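Local coordinates for neural CELL adhesion molecule 1,140 KDA isoform (Homo sapiens, PDB 2VKW), which probably mediates adhesion between neural cells as a surface receptor, represented here by its two tandem fibronectin type III domains, at residues P113-Q118 / I126-I131; E179-A184 / S191-F196. All blocks are in the same frame, centred on the assembly; numbering follows the deposited sequence.

Contact 1 of 2, residues P113-Q118 / I126-I131; sequences PKLEGQ and IKVNLI
Ile131 and Glu116 meet side chain to side chain although they are not opposite each other in the register, which pairs Ile131 with Lys114 and Glu116 with Asn129. From CB outward, Ile131 first meets Lys114, the two CB atoms converging to 3.5 Å, unusually close for a hydrogen-bonded pair. Its CG2 turns to the lysine, reaching Lys114 CD, while CG1, anti to the carbonyl carbon (chi1 -58°), heads for Glu116 CB. The tip, CD1, comes 3.5 Å from Glu116 CB and 3.3 Å from Glu116 OE2, so the methyl lies against the length of the glutamate. Beyond it the carboxylate is engaged by a second subunit, where Arg199 forms a salt bridge with Glu116 OE1.

These residues belong to the first beta hairpin of the second fibronectin type III domain, whose strands 114-118 and 126-131 run antiparallel at 151°. Glu116 and Asn129 exchange two backbone bonds, Glu116 N to Asn129 O and Asn129 N to Glu116 O, the second 2.7 Å long. Lys127 and Gln118 close a similar pair of bonds, whereas Lys114 N reaches Ile131 O only weakly, at 3.5 Å.

On the other face Leu115 lies alongside Leu130, pointing the same way, and their CD2 methyls are tight at 3.3 Å. Leu115 CD2 also touches Val128 CG1 at 3.7 Å, and Leu130 packs in turn on Val182 of the opposing sheet.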
loop_
_atom_site.group_PDB
_atom_site.type_symbol
_atom_site.label_atom_id
_atom_site.label_comp_id
_atom_site.label_asym_id
_atom_site.label_seq_id
_atom_site.Cartn_x
_atom_site.Cartn_y
_atom_site.Cartn_z
ATOM N N PRO A 113 -3.796 5.429 -8.141
ATOM C CA PRO A 113 -3.502 4.460 -9.194
ATOM C C PRO A 113 -2.664 3.267 -8.729
ATOM O O PRO A 113 -2.015 3.304 -7.681
ATOM C CB PRO A 113 -2.792 5.305 -10.252
ATOM C CG PRO A 113 -2.162 6.394 -9.451
ATOM C CD PRO A 113 -3.247 6.752 -8.482
ATOM N N LYS A 114 -2.706 2.202 -9.521
ATOM C CA LYS A 114 -1.970 0.986 -9.229
ATOM C C LYS A 114 -0.696 1.067 -10.062
ATOM O O LYS A 114 -0.750 1.359 -11.259
ATOM C CB LYS A 114 -2.817 -0.228 -9.628
ATOM C CG LYS A 114 -2.426 -1.529 -8.953
ATOM C CD LYS A 114 -3.574 -2.536 -9.024
ATOM C CE LYS A 114 -3.248 -3.811 -8.246
ATOM N NZ LYS A 114 -4.440 -4.704 -8.091
ATOM N N LEU A 115 0.446 0.809 -9.432
ATOM C CA LEU A 115 1.723 0.901 -10.128
ATOM C C LEU A 115 2.431 -0.429 -10.378
ATOM O O LEU A 115 2.663 -1.215 -9.460
ATOM C CB LEU A 115 2.642 1.844 -9.356
ATOM C CG LEU A 115 2.037 3.234 -9.160
ATOM C CD1 LEU A 115 2.920 4.054 -8.245
ATOM C CD2 LEU A 115 1.873 3.912 -10.524
ATOM N N GLU A 116 2.790 -0.661 -11.636
ATOM C CA GLU A 116 3.468 -1.886 -12.020
ATOM C C GLU A 116 4.763 -1.557 -12.751
ATOM O O GLU A 116 4.746 -1.229 -13.933
ATOM C CB GLU A 116 2.563 -2.715 -12.928
ATOM C CG GLU A 116 3.092 -4.104 -13.211
ATOM C CD GLU A 116 2.251 -4.835 -14.234
ATOM O OE1 GLU A 116 2.665 -4.888 -15.409
ATOM O OE2 GLU A 116 1.169 -5.341 -13.862
ATOM N N GLY A 117 5.883 -1.654 -12.045
ATOM C CA GLY A 117 7.160 -1.348 -12.656
ATOM C C GLY A 117 7.806 -2.521 -13.374
ATOM O O GLY A 117 7.674 -3.676 -12.968
ATOM N N GLN A 118 8.496 -2.216 -14.463
ATOM C CA GLN A 118 9.197 -3.222 -15.243
ATOM C C GLN A 118 10.654 -2.771 -15.209
ATOM O O GLN A 118 11.019 -1.779 -15.839
ATOM C CB GLN A 118 8.652 -3.249 -16.678
ATOM C CG GLN A 118 9.346 -4.237 -17.602
ATOM C CD GLN A 118 8.577 -4.486 -18.901
ATOM O OE1 GLN A 118 7.954 -3.580 -19.452
ATOM N NE2 GLN A 118 8.635 -5.721 -19.398
ATOM N N ILE A 126 13.551 2.275 -15.592
ATOM C CA ILE A 126 12.365 1.547 -15.205
ATOM C C ILE A 126 11.145 2.062 -15.937
ATOM O O ILE A 126 11.040 3.246 -16.246
ATOM C CB ILE A 126 12.128 1.685 -13.690
ATOM C CG1 ILE A 126 10.897 0.886 -13.266
ATOM C CG2 ILE A 126 11.937 3.155 -13.333
ATOM C CD1 ILE A 126 10.579 1.004 -11.774
ATOM N N LYS A 127 10.221 1.157 -16.224
ATOM C CA LYS A 127 8.989 1.533 -16.888
ATOM C C LYS A 127 7.907 1.296 -15.858
ATOM O O LYS A 127 7.760 0.177 -15.363
ATOM C CB LYS A 127 8.731 0.656 -18.113
ATOM C CG LYS A 127 7.434 0.996 -18.849
ATOM C CD LYS A 127 7.178 0.044 -20.010
ATOM C CE LYS A 127 5.964 0.467 -20.813
ATOM N NZ LYS A 127 5.678 -0.496 -21.906
ATOM N N VAL A 128 7.173 2.350 -15.519
ATOM C CA VAL A 128 6.092 2.237 -14.548
ATOM C C VAL A 128 4.749 2.202 -15.275
ATOM O O VAL A 128 4.277 3.231 -15.755
ATOM C CB VAL A 128 6.087 3.435 -13.571
ATOM C CG1 VAL A 128 4.895 3.334 -12.631
ATOM C CG2 VAL A 128 7.380 3.463 -12.774
ATOM N N ASN A 129 4.143 1.018 -15.369
ATOM C CA ASN A 129 2.847 0.891 -16.034
ATOM C C ASN A 129 1.758 1.303 -15.052
ATOM O O ASN A 129 1.747 0.866 -13.905
ATOM C CB ASN A 129 2.595 -0.555 -16.496
ATOM C CG ASN A 129 3.562 -1.010 -17.578
ATOM O OD1 ASN A 129 4.373 -1.912 -17.355
ATOM N ND2 ASN A 129 3.479 -0.392 -18.755
ATOM N N LEU A 130 0.841 2.145 -15.503
ATOM C CA LEU A 130 -0.244 2.605 -14.647
ATOM C C LEU A 130 -1.470 1.710 -14.817
ATOM O O LEU A 130 -2.252 1.884 -15.753
ATOM C CB LEU A 130 -0.584 4.054 -14.990
ATOM C CG LEU A 130 0.664 4.946 -15.006
ATOM C CD1 LEU A 130 0.325 6.318 -15.556
ATOM C CD2 LEU A 130 1.234 5.050 -13.605
ATOM N N ILE A 131 -1.614 0.744 -13.910
ATOM C CA ILE A 131 -2.734 -0.194 -13.927
ATOM C C ILE A 131 -4.033 0.517 -13.557
ATOM O O ILE A 131 -4.093 1.280 -12.585
ATOM C CB ILE A 131 -2.499 -1.352 -12.945
ATOM C CG1 ILE A 131 -1.208 -2.081 -13.306
ATOM C CG2 ILE A 131 -3.678 -2.310 -12.973
ATOM C CD1 ILE A 131 -0.838 -3.172 -12.330
#

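Contact 2 of 2, residues E179-A184 / S191-F196; sequences EVYVVA and SKAAHF
Glu179 opens the pairing with a CA-H...O contact, its CA 3.6 Å from Phe196 O, while its carboxylate turns to a salt bridge with Arg148. Val180 follows with two backbone bonds to Phe196, and its CB approaches Phe196 CE2 at 4.0 Å.

Tyr181 faces His195 in a non-hydrogen-bonded pair. His195 CB sits over one face of the phenol ring, 3.6 Å from its centroid and 15° off the normal, a CH-pi contact. The imidazole, with CG between the backbone N and the carbonyl carbon (chi1 61°), runs beside the tyrosine in the same direction; the ring planes are inclined at 33°. Ala193 CB fills part of the phenol edge, and Tyr181 OH hydrogen-bonds Glu67 of the second subunit.

In this fibronectin type III domain the segments form the closing hairpin, with 189-199 an outermost strand of the four-stranded sheet within this chain. Val182 continues the ladder through two bonds to Ala194, the shorter being Val182 N to Ala194 O at 2.7 Å. Val183 then divides its methyls: CG2 packs on Ala193 CB at 3.8 Å and CG1 on Ser191 O.

At Ala184 the serine side chain replaces a backbone acceptor: Ala184 N donates to Ser191 OG at 2.8 Å, while Ser191 N donates to Ala184 O at 2.7 Å.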
loop_
_atom_site.group_PDB
_atom_site.type_symbol
_atom_site.label_atom_id
_atom_site.label_comp_id
_atom_site.label_asym_id
_atom_site.label_seq_id
_atom_site.Cartn_x
_atom_site.Cartn_y
_atom_site.Cartn_z
ATOM N N GLU A 179 12.228 6.767 -5.043
ATOM C CA GLU A 179 10.833 6.703 -4.632
ATOM C C GLU A 179 10.034 7.421 -5.714
ATOM O O GLU A 179 10.463 8.443 -6.250
ATOM C CB GLU A 179 10.589 7.311 -3.235
ATOM C CG GLU A 179 11.043 8.734 -3.002
ATOM C CD GLU A 179 10.595 9.261 -1.633
ATOM O OE1 GLU A 179 11.048 10.353 -1.224
ATOM O OE2 GLU A 179 9.782 8.586 -0.967
ATOM N N VAL A 180 8.889 6.852 -6.065
ATOM C CA VAL A 180 8.041 7.417 -7.105
ATOM C C VAL A 180 6.616 7.599 -6.599
ATOM O O VAL A 180 6.036 6.674 -6.023
ATOM C CB VAL A 180 8.001 6.486 -8.349
ATOM C CG1 VAL A 180 7.102 7.081 -9.425
ATOM C CG2 VAL A 180 9.404 6.269 -8.890
ATOM N N TYR A 181 6.060 8.793 -6.814
ATOM C CA TYR A 181 4.686 9.103 -6.418
ATOM C C TYR A 181 3.851 9.458 -7.648
ATOM O O TYR A 181 4.212 10.330 -8.443
ATOM C CB TYR A 181 4.647 10.263 -5.412
ATOM C CG TYR A 181 5.195 9.895 -4.054
ATOM C CD1 TYR A 181 6.560 9.687 -3.869
ATOM C CD2 TYR A 181 4.344 9.695 -2.963
ATOM C CE1 TYR A 181 7.071 9.288 -2.637
ATOM C CE2 TYR A 181 4.848 9.289 -1.718
ATOM C CZ TYR A 181 6.218 9.090 -1.571
ATOM O OH TYR A 181 6.748 8.698 -0.363
ATOM N N VAL A 182 2.728 8.775 -7.811
ATOM C CA VAL A 182 1.880 9.040 -8.954
ATOM C C VAL A 182 0.485 9.446 -8.527
ATOM O O VAL A 182 -0.154 8.777 -7.714
ATOM C CB VAL A 182 1.795 7.811 -9.878
ATOM C CG1 VAL A 182 0.896 8.128 -11.073
ATOM C CG2 VAL A 182 3.198 7.409 -10.343
ATOM N N VAL A 183 0.028 10.565 -9.069
ATOM C CA VAL A 183 -1.297 11.076 -8.774
ATOM C C VAL A 183 -2.176 11.018 -10.010
ATOM O O VAL A 183 -1.744 11.365 -11.114
ATOM C CB VAL A 183 -1.247 12.544 -8.298
ATOM C CG1 VAL A 183 -2.668 13.146 -8.255
ATOM C CG2 VAL A 183 -0.607 12.609 -6.919
ATOM N N ALA A 184 -3.408 10.565 -9.807
ATOM C CA ALA A 184 -4.404 10.487 -10.864
ATOM C C ALA A 184 -5.277 11.728 -10.682
ATOM O O ALA A 184 -5.720 12.023 -9.570
ATOM C CB ALA A 184 -5.241 9.238 -10.702
ATOM N N SER A 191 -6.151 12.608 -6.990
ATOM C CA SER A 191 -6.267 11.451 -6.117
ATOM C C SER A 191 -5.151 11.555 -5.091
ATOM O O SER A 191 -4.259 12.397 -5.218
ATOM C CB SER A 191 -6.039 10.177 -6.928
ATOM O OG SER A 191 -4.689 10.123 -7.385
ATOM N N LYS A 192 -5.193 10.702 -4.072
ATOM C CA LYS A 192 -4.111 10.706 -3.100
ATOM C C LYS A 192 -3.011 10.007 -3.893
ATOM O O LYS A 192 -3.305 9.268 -4.831
ATOM C CB LYS A 192 -4.491 9.940 -1.823
ATOM C CG LYS A 192 -4.833 8.476 -1.998
ATOM C CD LYS A 192 -5.221 7.869 -0.645
ATOM C CE LYS A 192 -5.607 6.393 -0.763
ATOM N NZ LYS A 192 -5.909 5.793 0.577
ATOM N N ALA A 193 -1.755 10.246 -3.541
ATOM C CA ALA A 193 -0.640 9.664 -4.282
ATOM C C ALA A 193 -0.342 8.184 -4.056
ATOM O O ALA A 193 -0.342 7.697 -2.932
ATOM C CB ALA A 193 0.626 10.483 -4.032
ATOM N N ALA A 194 -0.109 7.476 -5.152
ATOM C CA ALA A 194 0.255 6.070 -5.106
ATOM C C ALA A 194 1.772 6.138 -5.160
ATOM O O ALA A 194 2.329 7.098 -5.696
ATOM C CB ALA A 194 -0.272 5.338 -6.323
ATOM N N HIS A 195 2.457 5.142 -4.619
ATOM C CA HIS A 195 3.905 5.213 -4.648
ATOM C C HIS A 195 4.575 3.886 -4.421
ATOM O O HIS A 195 3.929 2.909 -4.067
ATOM C CB HIS A 195 4.387 6.218 -3.602
ATOM C CG HIS A 195 4.010 5.857 -2.201
ATOM N ND1 HIS A 195 4.688 4.904 -1.470
ATOM C CD2 HIS A 195 3.018 6.311 -1.399
ATOM C CE1 HIS A 195 4.130 4.789 -0.278
ATOM N NE2 HIS A 195 3.115 5.630 -0.208
ATOM N N PHE A 196 5.880 3.861 -4.646
ATOM C CA PHE A 196 6.671 2.661 -4.440
ATOM C C PHE A 196 8.140 3.026 -4.588
ATOM O O PHE A 196 8.475 4.057 -5.170
ATOM C CB PHE A 196 6.272 1.563 -5.441
ATOM C CG PHE A 196 6.778 1.786 -6.840
ATOM C CD1 PHE A 196 7.961 1.192 -7.267
ATOM C CD2 PHE A 196 6.069 2.587 -7.733
ATOM C CE1 PHE A 196 8.435 1.390 -8.565
ATOM C CE2 PHE A 196 6.534 2.793 -9.034
ATOM C CZ PHE A 196 7.720 2.193 -9.452
#

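How the contacts relate
Contact 1 closes before contact 2 opens along the chain, yet their centres are about 11 Å apart because the two hairpins belong to the facing sheets of one beta sandwich. Where they meet, the packing is largely apolar: Leu115 CD1 lies 3.5 Å from Phe196 CD2, and Val128 CG2 lies 3.6 Å from Phe196 CZ, so this phenylalanine of contact 2 bridges both strands of contact 1. Pro113, at the start of 113-118, brings CG to 3.6 Å from Val182 O. Both hairpins also reach the second subunit, 113-118 through Glu116 and Gln118, 179-184 through Tyr181. A sulfate, probably from the crystallisation liquor, lies about 6 Å from the Glu179 side chain.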